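Local coordinates for protein TRAP-T family transporter, DctP (Periplasmic binding) subunit (PDB 4PF8) that binds beta-D-galacturonate as the solute-binding subunit of a TRAP transporter, and probably delivers it to the membrane components, at residues A98-K109 with M314-A324; A143-V152 with D203-Y212. All coordinates share one frame; numbering follows the deposited sequence. Where two conformers were deposited one is given.

In the fold
Interaction 1, 98-109 with 314-324, packs the C-terminal helix 315-322 against a 3-10 turn and the loop before helix 111-118; it is partly buried, its edges reach solvent, and it is almost wholly apolar. Interaction 2, 143-152 with 203-212, is a buried pairing of strands 146-150 and 204-207 in the four-stranded sheet, rich in hydrogen bonds and ending in a salt bridge beside the bound galacturonate. The two share no element and do not touch, their nearest atoms lying about 7 Å apart, yet His-229 of strand 223-230 bonds to both. Shape dominates the peripheral contact, whereas directed polar bonds dominate the one at the ligand.

Interaction 1: A98-K109 with M314-A324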
loop_
_atom_site.group_PDB
_atom_site.type_symbol
_atom_site.label_atom_id
_atom_site.label_comp_id
_atom_site.label_asym_id
_atom_site.label_seq_id
_atom_site.Cartn_x
_atom_site.Cartn_y
_atom_site.Cartn_z
ATOM N N ALA A 98 2.979 4.590 14.420
ATOM C CA ALA A 98 2.918 3.146 14.665
ATOM C C ALA A 98 2.886 2.336 13.369
ATOM O O ALA A 98 3.407 1.211 13.305
ATOM C CB ALA A 98 1.713 2.801 15.528
ATOM N N THR A 99 2.314 2.905 12.317
ATOM C CA THR A 99 2.151 2.150 11.090
ATOM C C THR A 99 3.468 1.965 10.338
ATOM O O THR A 99 3.496 1.220 9.391
ATOM C CB THR A 99 1.110 2.758 10.125
ATOM O OG1 THR A 99 1.552 4.044 9.669
ATOM C CG2 THR A 99 -0.234 2.866 10.810
ATOM N N ASN A 100 4.545 2.627 10.756
ATOM C CA ASN A 100 5.822 2.394 10.075
ATOM C C ASN A 100 6.246 0.942 10.110
ATOM O O ASN A 100 6.946 0.485 9.230
ATOM C CB ASN A 100 6.940 3.269 10.646
ATOM C CG ASN A 100 6.840 4.691 10.190
ATOM O OD1 ASN A 100 6.903 4.968 8.997
ATOM N ND2 ASN A 100 6.659 5.606 11.130
ATOM N N VAL A 101 5.811 0.209 11.130
ATOM C CA VAL A 101 6.247 -1.175 11.300
ATOM C C VAL A 101 5.923 -2.082 10.108
ATOM O O VAL A 101 6.642 -3.036 9.853
ATOM C CB VAL A 101 5.675 -1.798 12.594
ATOM C CG1 VAL A 101 6.116 -0.993 13.808
ATOM C CG2 VAL A 101 4.148 -1.902 12.525
ATOM N N VAL A 102 4.843 -1.812 9.382
ATOM C CA VAL A 102 4.480 -2.652 8.234
ATOM C C VAL A 102 5.250 -2.284 6.976
ATOM O O VAL A 102 5.212 -3.013 5.985
ATOM C CB VAL A 102 2.962 -2.627 7.909
ATOM C CG1 VAL A 102 2.176 -3.022 9.125
ATOM C CG2 VAL A 102 2.538 -1.248 7.365
ATOM N N SER A 103 5.971 -1.172 7.020
ATOM C CA SER A 103 6.810 -0.742 5.904
ATOM C C SER A 103 8.265 -1.188 6.032
ATOM O O SER A 103 9.122 -0.791 5.243
ATOM C CB SER A 103 6.753 0.769 5.757
ATOM O OG SER A 103 5.502 1.136 5.230
ATOM N N LEU A 104 8.547 -2.006 7.039
ATOM C CA LEU A 104 9.890 -2.548 7.181
ATOM C C LEU A 104 10.062 -3.684 6.183
ATOM O O LEU A 104 9.171 -4.485 6.009
ATOM C CB LEU A 104 10.092 -3.038 8.616
ATOM C CG LEU A 104 10.237 -1.911 9.644
ATOM C CD1 LEU A 104 10.114 -2.462 11.044
ATOM C CD2 LEU A 104 11.578 -1.192 9.486
ATOM N N PRO A 105 11.217 -3.742 5.509
ATOM C CA PRO A 105 11.378 -4.755 4.471
ATOM C C PRO A 105 11.383 -6.161 5.073
ATOM O O PRO A 105 11.992 -6.394 6.111
ATOM C CB PRO A 105 12.745 -4.430 3.838
ATOM C CG PRO A 105 13.377 -3.406 4.696
ATOM C CD PRO A 105 12.312 -2.775 5.574
ATOM N N PHE A 106 10.675 -7.061 4.410
ATOM C CA PHE A 106 10.597 -8.466 4.793
ATOM C C PHE A 106 10.037 -8.690 6.194
ATOM O O PHE A 106 10.282 -9.731 6.797
ATOM C CB PHE A 106 11.977 -9.134 4.655
ATOM C CG PHE A 106 12.558 -9.060 3.272
ATOM C CD1 PHE A 106 12.048 -9.826 2.242
ATOM C CD2 PHE A 106 13.612 -8.203 2.999
ATOM C CE1 PHE A 106 12.595 -9.777 0.955
ATOM C CE2 PHE A 106 14.141 -8.148 1.730
ATOM C CZ PHE A 106 13.629 -8.938 0.707
ATOM N N VAL A 107 9.265 -7.738 6.715
ATOM C CA VAL A 107 8.754 -7.869 8.077
ATOM C C VAL A 107 7.693 -8.978 8.152
ATOM O O VAL A 107 7.583 -9.658 9.172
ATOM C CB VAL A 107 8.248 -6.499 8.641
ATOM C CG1 VAL A 107 6.898 -6.120 8.073
ATOM C CG2 VAL A 107 8.202 -6.525 10.158
ATOM N N PHE A 108 6.931 -9.150 7.075
ATOM C CA PHE A 108 5.964 -10.244 6.947
ATOM C C PHE A 108 6.624 -11.402 6.192
ATOM O O PHE A 108 7.363 -11.193 5.197
ATOM C CB PHE A 108 4.718 -9.800 6.177
ATOM C CG PHE A 108 3.879 -8.757 6.878
ATOM C CD1 PHE A 108 3.111 -9.081 7.974
ATOM C CD2 PHE A 108 3.870 -7.461 6.423
ATOM C CE1 PHE A 108 2.348 -8.144 8.610
ATOM C CE2 PHE A 108 3.117 -6.501 7.050
ATOM C CZ PHE A 108 2.341 -6.833 8.145
ATOM N N LYS A 109 6.357 -12.623 6.638
ATOM C CA LYS A 109 6.918 -13.798 5.957
ATOM C C LYS A 109 6.221 -14.096 4.639
ATOM O O LYS A 109 6.819 -14.673 3.727
ATOM C CB LYS A 109 6.840 -15.000 6.873
ATOM C CG LYS A 109 7.731 -14.813 8.092
ATOM C CD LYS A 109 7.615 -15.942 9.096
ATOM C CE LYS A 109 8.659 -15.767 10.186
ATOM N NZ LYS A 109 9.109 -17.080 10.748
HETATM N N MSE A 314 9.085 1.875 19.772
HETATM C CA MSE A 314 8.357 0.989 18.864
HETATM C C MSE A 314 8.869 -0.446 18.879
HETATM O O MSE A 314 8.344 -1.298 18.157
HETATM C CB MSE A 314 8.442 1.501 17.422
HETATM C CG MSE A 314 7.788 2.843 17.188
HETATM SE SE MSE A 314 5.900 2.837 17.636
HETATM C CE MSE A 314 5.501 0.979 17.289
ATOM N N THR A 315 9.902 -0.710 19.674
ATOM C CA THR A 315 10.570 -2.001 19.628
ATOM C C THR A 315 9.596 -3.143 19.863
ATOM O O THR A 315 9.588 -4.112 19.110
ATOM C CB THR A 315 11.718 -2.100 20.649
ATOM O OG1 THR A 315 12.675 -1.060 20.403
ATOM C CG2 THR A 315 12.412 -3.446 20.520
ATOM N N ASP A 316 8.764 -3.024 20.898
ATOM C CA ASP A 316 7.810 -4.084 21.215
ATOM C C ASP A 316 6.869 -4.363 20.045
ATOM O O ASP A 316 6.627 -5.513 19.694
ATOM C CB ASP A 316 7.014 -3.747 22.481
ATOM C CG ASP A 316 7.856 -3.858 23.735
ATOM O OD1 ASP A 316 8.961 -4.440 23.653
ATOM O OD2 ASP A 316 7.420 -3.375 24.801
ATOM N N LEU A 317 6.352 -3.310 19.426
ATOM C CA LEU A 317 5.433 -3.479 18.308
ATOM C C LEU A 317 6.115 -4.119 17.104
ATOM O O LEU A 317 5.523 -4.962 16.437
ATOM C CB LEU A 317 4.836 -2.142 17.889
ATOM C CG LEU A 317 3.801 -2.273 16.770
ATOM C CD1 LEU A 317 2.628 -3.101 17.222
ATOM C CD2 LEU A 317 3.332 -0.918 16.276
ATOM N N VAL A 318 7.350 -3.717 16.817
ATOM C CA VAL A 318 8.075 -4.301 15.692
ATOM C C VAL A 318 8.249 -5.804 15.906
ATOM O O VAL A 318 8.073 -6.593 14.984
ATOM C CB VAL A 318 9.447 -3.646 15.480
ATOM C CG1 VAL A 318 10.260 -4.442 14.467
ATOM C CG2 VAL A 318 9.284 -2.216 14.998
ATOM N N ASN A 319 8.578 -6.203 17.128
ATOM C CA ASN A 319 8.774 -7.625 17.415
ATOM C C ASN A 319 7.471 -8.417 17.345
ATOM O O ASN A 319 7.454 -9.584 16.946
ATOM C CB ASN A 319 9.456 -7.799 18.770
ATOM C CG ASN A 319 10.879 -7.289 18.757
ATOM O OD1 ASN A 319 11.546 -7.344 17.727
ATOM N ND2 ASN A 319 11.349 -6.778 19.892
ATOM N N LEU A 320 6.373 -7.771 17.714
ATOM C CA LEU A 320 5.064 -8.364 17.526
ATOM C C LEU A 320 4.886 -8.839 16.075
ATOM O O LEU A 320 4.282 -9.882 15.824
ATOM C CB LEU A 320 3.985 -7.347 17.907
ATOM C CG LEU A 320 2.559 -7.836 18.122
ATOM C CD1 LEU A 320 2.524 -8.929 19.173
ATOM C CD2 LEU A 320 1.675 -6.669 18.542
ATOM N N PHE A 321 5.424 -8.082 15.118
ATOM C CA PHE A 321 5.325 -8.465 13.712
ATOM C C PHE A 321 6.467 -9.382 13.270
ATOM O O PHE A 321 6.230 -10.497 12.821
ATOM C CB PHE A 321 5.263 -7.224 12.807
ATOM C CG PHE A 321 3.928 -6.532 12.839
ATOM C CD1 PHE A 321 3.589 -5.707 13.894
ATOM C CD2 PHE A 321 3.004 -6.729 11.829
ATOM C CE1 PHE A 321 2.354 -5.084 13.929
ATOM C CE2 PHE A 321 1.770 -6.112 11.870
ATOM C CZ PHE A 321 1.450 -5.289 12.916
ATOM N N ARG A 322 7.704 -8.925 13.408
ATOM C CA ARG A 322 8.814 -9.630 12.775
ATOM C C ARG A 322 9.112 -10.988 13.421
ATOM O O ARG A 322 9.742 -11.841 12.793
ATOM C CB ARG A 322 10.077 -8.761 12.743
ATOM C CG ARG A 322 10.731 -8.575 14.088
ATOM C CD ARG A 322 12.037 -7.805 13.970
ATOM N NE ARG A 322 12.555 -7.454 15.287
ATOM C CZ ARG A 322 13.663 -6.754 15.498
ATOM N NH1 ARG A 322 14.394 -6.330 14.478
ATOM N NH2 ARG A 322 14.045 -6.484 16.737
ATOM N N ASN A 323 8.668 -11.187 14.659
ATOM C CA ASN A 323 8.898 -12.449 15.349
ATOM C C ASN A 323 7.666 -13.340 15.389
ATOM O O ASN A 323 7.653 -14.350 16.090
ATOM C CB ASN A 323 9.377 -12.200 16.783
ATOM C CG ASN A 323 10.747 -11.548 16.832
ATOM O OD1 ASN A 323 11.554 -11.697 15.913
ATOM N ND2 ASN A 323 11.015 -10.823 17.910
ATOM N N ALA A 324 6.623 -12.974 14.648
ATOM C CA ALA A 324 5.408 -13.780 14.635
ATOM C C ALA A 324 5.707 -15.154 14.036
ATOM O O ALA A 324 6.321 -15.238 12.964
ATOM C CB ALA A 324 4.322 -13.082 13.837
HETATM O O HOH W 1 6.847 -11.982 10.572
#
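Val-101 and Phe-321 are the main bumps of this contact. In the conformer described, Val-101 CG1, beside the backbone N (chi1 -59°), fills a hollow among Leu-317, Val-318 and the CE methyl of Met-314, present as selenomethionine, coming within 3.6 Å of Val-318 CG2. CG2 lies on one face of the Phe-321 ring, a CH-pi contact 4.3 Å from the ring centroid. Phe-321 CD2 meets Phe-108 CE1 at 3.6 Å; the two side chains run alongside each other while their ring planes stand at 81°, and Val-102 CG1 approaches obliquely. Further along, Leu-104 CD1 touches both methyls of Val-318, and Val-107 CG2 rests over the groove between the CB atoms of Phe-321 and Arg-322, touching both. Beyond these, Tyr-304 of helix 301-310 packs on Leu-104 and Val-107, and Pro-122 of helix 121-132 on Phe-321. A water lies 2.8 Å from both Val-107 O and Phe-321 O and can bridge them, though its protons are contested by other acceptors. With no direct hydrogen bond between the segments, the fit of methyls and rings mainly holds the C-terminal helix to the loop.

Interaction 2: A143-V152 with D203-Y212; sequences AGARSFYNSV and DGAENNPPSY. With GTR (beta-D-galactopyranuronic acid), chain D.
Arg-146 reaches across from its strand to Glu-206 and the bound galacturonate, and each part of it has a task. Its CB lies 3.4 Å from Glu-206 OE2, and CG passes over the CA of Asn-207. The chain runs extended to CD, which lies beside OE2, and the bend at chi3 (69°) swings NE and the guanidinium to the carboxylate and the sugar. NE donates to Glu-206 OE2 at 2.9 Å, on the syn side but 30° out of the carboxylate plane, while NH2 meets OE1 from above that plane, completing a side-on salt bridge. NH2 also donates almost straight to the sugar carboxylate oxygen O6A (2.9 Å, 172°), and NH1 to the ring oxygen O5 at 3.0 Å. Asn-207 covers one guanidinium face; its OD1 accepts from the sugar O1 at 2.6 Å and its ND2 donates to O5. Glu-206, which also bonds His-229, thus probably positions the arginine and moderates its charge. Arg-146, Asn-207, Asn-208 and Ser-211 line the galacturonate pocket, with Arg-167, Glu-234, His-32 and Gln-70 completing the sugar's hydrogen bonds.

Behind this site the strands run antiparallel. Ser-147 with Asn-207 and Tyr-149 with Ala-205 are hydrogen-bonded pairs, extended by Ser-151 N to Asp-203 O. On the face carrying Tyr-149, its ring forms an offset stack with Tyr-212, centroids 4.3 Å apart, and its hydroxyl bonds His-217. Asn-208 ND2 donates to Ala-143 O at 2.8 Å, while its OD1 caps the next helix by accepting from Ser-211 N.

Strand 204-207 forms one margin of the four-stranded sheet, with 146-150 between it and 223-230. Helix 209-214 leaves directly from its end, and the long helix 248-282 packs against Asn-208, Pro-209, Pro-210 and Tyr-212.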
loop_
_atom_site.group_PDB
_atom_site.type_symbol
_atom_site.label_atom_id
_atom_site.label_comp_id
_atom_site.label_asym_id
_atom_site.label_seq_id
_atom_site.Cartn_x
_atom_site.Cartn_y
_atom_site.Cartn_z
ATOM N N ALA A 143 -2.509 -5.788 -0.947
ATOM C CA ALA A 143 -1.729 -5.168 -2.010
ATOM C C ALA A 143 -0.521 -6.037 -2.355
ATOM O O ALA A 143 0.484 -5.555 -2.890
ATOM C CB ALA A 143 -1.293 -3.774 -1.631
ATOM N N GLY A 144 -0.644 -7.325 -2.072
ATOM C CA GLY A 144 0.396 -8.255 -2.452
ATOM C C GLY A 144 1.754 -7.831 -1.949
ATOM O O GLY A 144 1.871 -7.276 -0.882
ATOM N N ALA A 145 2.794 -8.170 -2.716
ATOM C CA ALA A 145 4.180 -7.834 -2.365
ATOM C C ALA A 145 4.761 -6.947 -3.449
ATOM O O ALA A 145 4.409 -7.072 -4.609
ATOM C CB ALA A 145 5.026 -9.100 -2.243
ATOM N N ARG A 146 5.645 -6.035 -3.066
ATOM C CA ARG A 146 6.263 -5.099 -3.988
ATOM C C ARG A 146 7.610 -5.611 -4.461
ATOM O O ARG A 146 8.379 -6.124 -3.658
ATOM C CB ARG A 146 6.426 -3.742 -3.315
ATOM C CG ARG A 146 5.112 -3.165 -2.816
ATOM C CD ARG A 146 5.314 -1.905 -1.965
ATOM N NE ARG A 146 5.779 -0.738 -2.703
ATOM C CZ ARG A 146 4.993 0.207 -3.231
ATOM N NH1 ARG A 146 3.678 0.123 -3.140
ATOM N NH2 ARG A 146 5.517 1.253 -3.837
ATOM N N SER A 147 7.870 -5.462 -5.761
ATOM C CA SER A 147 9.118 -5.912 -6.380
ATOM C C SER A 147 9.654 -4.827 -7.301
ATOM O O SER A 147 8.895 -3.993 -7.803
ATOM C CB SER A 147 8.894 -7.188 -7.188
ATOM O OG SER A 147 8.580 -8.266 -6.321
ATOM N N PHE A 148 10.966 -4.836 -7.526
ATOM C CA PHE A 148 11.590 -3.814 -8.364
ATOM C C PHE A 148 11.295 -3.972 -9.836
ATOM O O PHE A 148 11.324 -5.085 -10.363
ATOM C CB PHE A 148 13.115 -3.826 -8.180
ATOM C CG PHE A 148 13.563 -3.271 -6.861
ATOM C CD1 PHE A 148 13.466 -1.924 -6.593
ATOM C CD2 PHE A 148 14.079 -4.106 -5.881
ATOM C CE1 PHE A 148 13.860 -1.406 -5.366
ATOM C CE2 PHE A 148 14.477 -3.604 -4.667
ATOM C CZ PHE A 148 14.371 -2.253 -4.402
ATOM N N TYR A 149 11.080 -2.845 -10.516
ATOM C CA TYR A 149 11.101 -2.813 -11.961
ATOM C C TYR A 149 11.955 -1.662 -12.422
ATOM O O TYR A 149 12.022 -0.627 -11.768
ATOM C CB TYR A 149 9.692 -2.728 -12.553
ATOM C CG TYR A 149 8.749 -1.723 -11.946
ATOM C CD1 TYR A 149 8.648 -0.431 -12.461
ATOM C CD2 TYR A 149 7.916 -2.073 -10.892
ATOM C CE1 TYR A 149 7.742 0.462 -11.956
ATOM C CE2 TYR A 149 7.023 -1.187 -10.377
ATOM C CZ TYR A 149 6.928 0.069 -10.896
ATOM O OH TYR A 149 5.979 0.949 -10.390
ATOM N N ASN A 150 12.624 -1.847 -13.551
ATOM C CA ASN A 150 13.450 -0.785 -14.083
ATOM C C ASN A 150 13.680 -0.933 -15.574
ATOM O O ASN A 150 13.339 -1.950 -16.168
ATOM C CB ASN A 150 14.760 -0.679 -13.294
ATOM C CG ASN A 150 15.768 -1.733 -13.670
ATOM O OD1 ASN A 150 16.657 -1.483 -14.490
ATOM N ND2 ASN A 150 15.670 -2.900 -13.052
ATOM N N SER A 151 14.256 0.098 -16.175
ATOM C CA SER A 151 14.495 0.127 -17.624
ATOM C C SER A 151 15.925 -0.187 -18.010
ATOM O O SER A 151 16.266 -0.099 -19.185
ATOM C CB SER A 151 14.136 1.514 -18.159
ATOM O OG SER A 151 14.944 2.507 -17.554
ATOM N N VAL A 152 16.750 -0.545 -17.040
ATOM C CA VAL A 152 18.192 -0.726 -17.259
ATOM C C VAL A 152 18.627 -2.205 -17.369
ATOM O O VAL A 152 19.223 -2.614 -18.371
ATOM C CB VAL A 152 18.989 -0.044 -16.119
ATOM C CG1 VAL A 152 20.512 -0.226 -16.324
ATOM C CG2 VAL A 152 18.654 1.418 -16.032
ATOM N N ASP A 203 15.217 5.474 -13.164
ATOM C CA ASP A 203 15.441 4.195 -13.819
ATOM C C ASP A 203 14.308 3.206 -13.531
ATOM O O ASP A 203 14.019 2.323 -14.330
ATOM C CB ASP A 203 16.760 3.603 -13.333
ATOM C CG ASP A 203 17.953 4.430 -13.740
ATOM O OD1 ASP A 203 18.001 4.866 -14.918
ATOM O OD2 ASP A 203 18.875 4.636 -12.906
ATOM N N GLY A 204 13.642 3.375 -12.401
ATOM C CA GLY A 204 12.632 2.418 -12.008
ATOM C C GLY A 204 11.985 2.758 -10.690
ATOM O O GLY A 204 12.116 3.860 -10.142
ATOM N N ALA A 205 11.271 1.768 -10.190
ATOM C CA ALA A 205 10.472 1.907 -8.994
ATOM C C ALA A 205 10.197 0.507 -8.463
ATOM O O ALA A 205 10.851 -0.455 -8.860
ATOM C CB ALA A 205 9.162 2.665 -9.352
ATOM N N GLU A 206 9.241 0.362 -7.548
ATOM C CA GLU A 206 8.916 -0.970 -7.033
ATOM C C GLU A 206 7.435 -1.003 -6.676
ATOM O O GLU A 206 6.886 -0.035 -6.187
ATOM C CB GLU A 206 9.781 -1.345 -5.834
ATOM C CG GLU A 206 10.065 -0.222 -4.875
ATOM C CD GLU A 206 8.979 -0.041 -3.854
ATOM O OE1 GLU A 206 8.491 1.116 -3.691
ATOM O OE2 GLU A 206 8.585 -1.053 -3.227
ATOM N N ASN A 207 6.799 -2.119 -6.978
ATOM C CA ASN A 207 5.379 -2.273 -6.737
ATOM C C ASN A 207 4.918 -3.682 -7.013
ATOM O O ASN A 207 5.680 -4.504 -7.506
ATOM C CB ASN A 207 4.557 -1.266 -7.538
ATOM C CG ASN A 207 3.485 -0.638 -6.699
ATOM O OD1 ASN A 207 2.683 -1.356 -6.089
ATOM N ND2 ASN A 207 3.477 0.702 -6.623
ATOM N N ASN A 208 3.660 -3.950 -6.670
ATOM C CA ASN A 208 3.025 -5.228 -6.939
ATOM C C ASN A 208 2.621 -5.312 -8.412
ATOM O O ASN A 208 2.701 -4.327 -9.164
ATOM C CB ASN A 208 1.818 -5.417 -5.994
ATOM C CG ASN A 208 0.796 -4.277 -6.113
ATOM O OD1 ASN A 208 0.433 -3.888 -7.218
ATOM N ND2 ASN A 208 0.309 -3.770 -4.975
ATOM N N PRO A 209 2.268 -6.525 -8.866
ATOM C CA PRO A 209 2.068 -6.652 -10.310
ATOM C C PRO A 209 0.870 -5.845 -10.840
ATOM O O PRO A 209 0.988 -5.203 -11.884
ATOM C CB PRO A 209 1.915 -8.172 -10.502
ATOM C CG PRO A 209 2.725 -8.747 -9.354
ATOM C CD PRO A 209 2.437 -7.829 -8.205
ATOM N N PRO A 210 -0.253 -5.807 -10.115
ATOM C CA PRO A 210 -1.347 -4.991 -10.660
ATOM C C PRO A 210 -1.042 -3.487 -10.775
ATOM O O PRO A 210 -1.502 -2.821 -11.702
ATOM C CB PRO A 210 -2.485 -5.255 -9.671
ATOM C CG PRO A 210 -2.201 -6.652 -9.158
ATOM C CD PRO A 210 -0.703 -6.624 -8.974
ATOM N N SER A 211 -0.275 -2.956 -9.843
ATOM C CA SER A 211 0.126 -1.542 -9.925
ATOM C C SER A 211 1.070 -1.296 -11.089
ATOM O O SER A 211 0.920 -0.348 -11.820
ATOM C CB SER A 211 0.791 -1.087 -8.625
ATOM O OG SER A 211 -0.159 -0.915 -7.578
ATOM N N TYR A 212 2.061 -2.166 -11.226
ATOM C CA TYR A 212 3.057 -2.091 -12.307
ATOM C C TYR A 212 2.388 -2.170 -13.673
ATOM O O TYR A 212 2.780 -1.469 -14.613
ATOM C CB TYR A 212 4.044 -3.242 -12.076
ATOM C CG TYR A 212 5.094 -3.505 -13.115
ATOM C CD1 TYR A 212 5.951 -2.517 -13.558
ATOM C CD2 TYR A 212 5.294 -4.798 -13.583
ATOM C CE1 TYR A 212 6.928 -2.797 -14.480
ATOM C CE2 TYR A 212 6.268 -5.084 -14.510
ATOM C CZ TYR A 212 7.091 -4.103 -14.924
ATOM O OH TYR A 212 8.054 -4.435 -15.852
HETATM C C1 GTR D . 0.367 0.817 -4.613
HETATM C C2 GTR D . -0.610 1.177 -3.543
HETATM C C3 GTR D . -0.960 2.643 -3.721
HETATM C C4 GTR D . 0.277 3.523 -3.610
HETATM C C5 GTR D . 1.250 3.019 -4.670
HETATM C C6 GTR D . 2.572 3.774 -4.583
HETATM O O1 GTR D . 0.798 -0.572 -4.459
HETATM O O2 GTR D . -1.797 0.362 -3.737
HETATM O O3 GTR D . -1.827 2.994 -2.621
HETATM O O4 GTR D . 0.835 3.339 -2.297
HETATM O O5 GTR D . 1.511 1.608 -4.520
HETATM O O6A GTR D . 3.596 3.109 -4.890
HETATM O O6B GTR D . 2.551 5.006 -4.358
HETATM O O HOH W 2 5.708 2.119 -7.911
HETATM O O HOH W 3 17.221 4.074 -17.516
#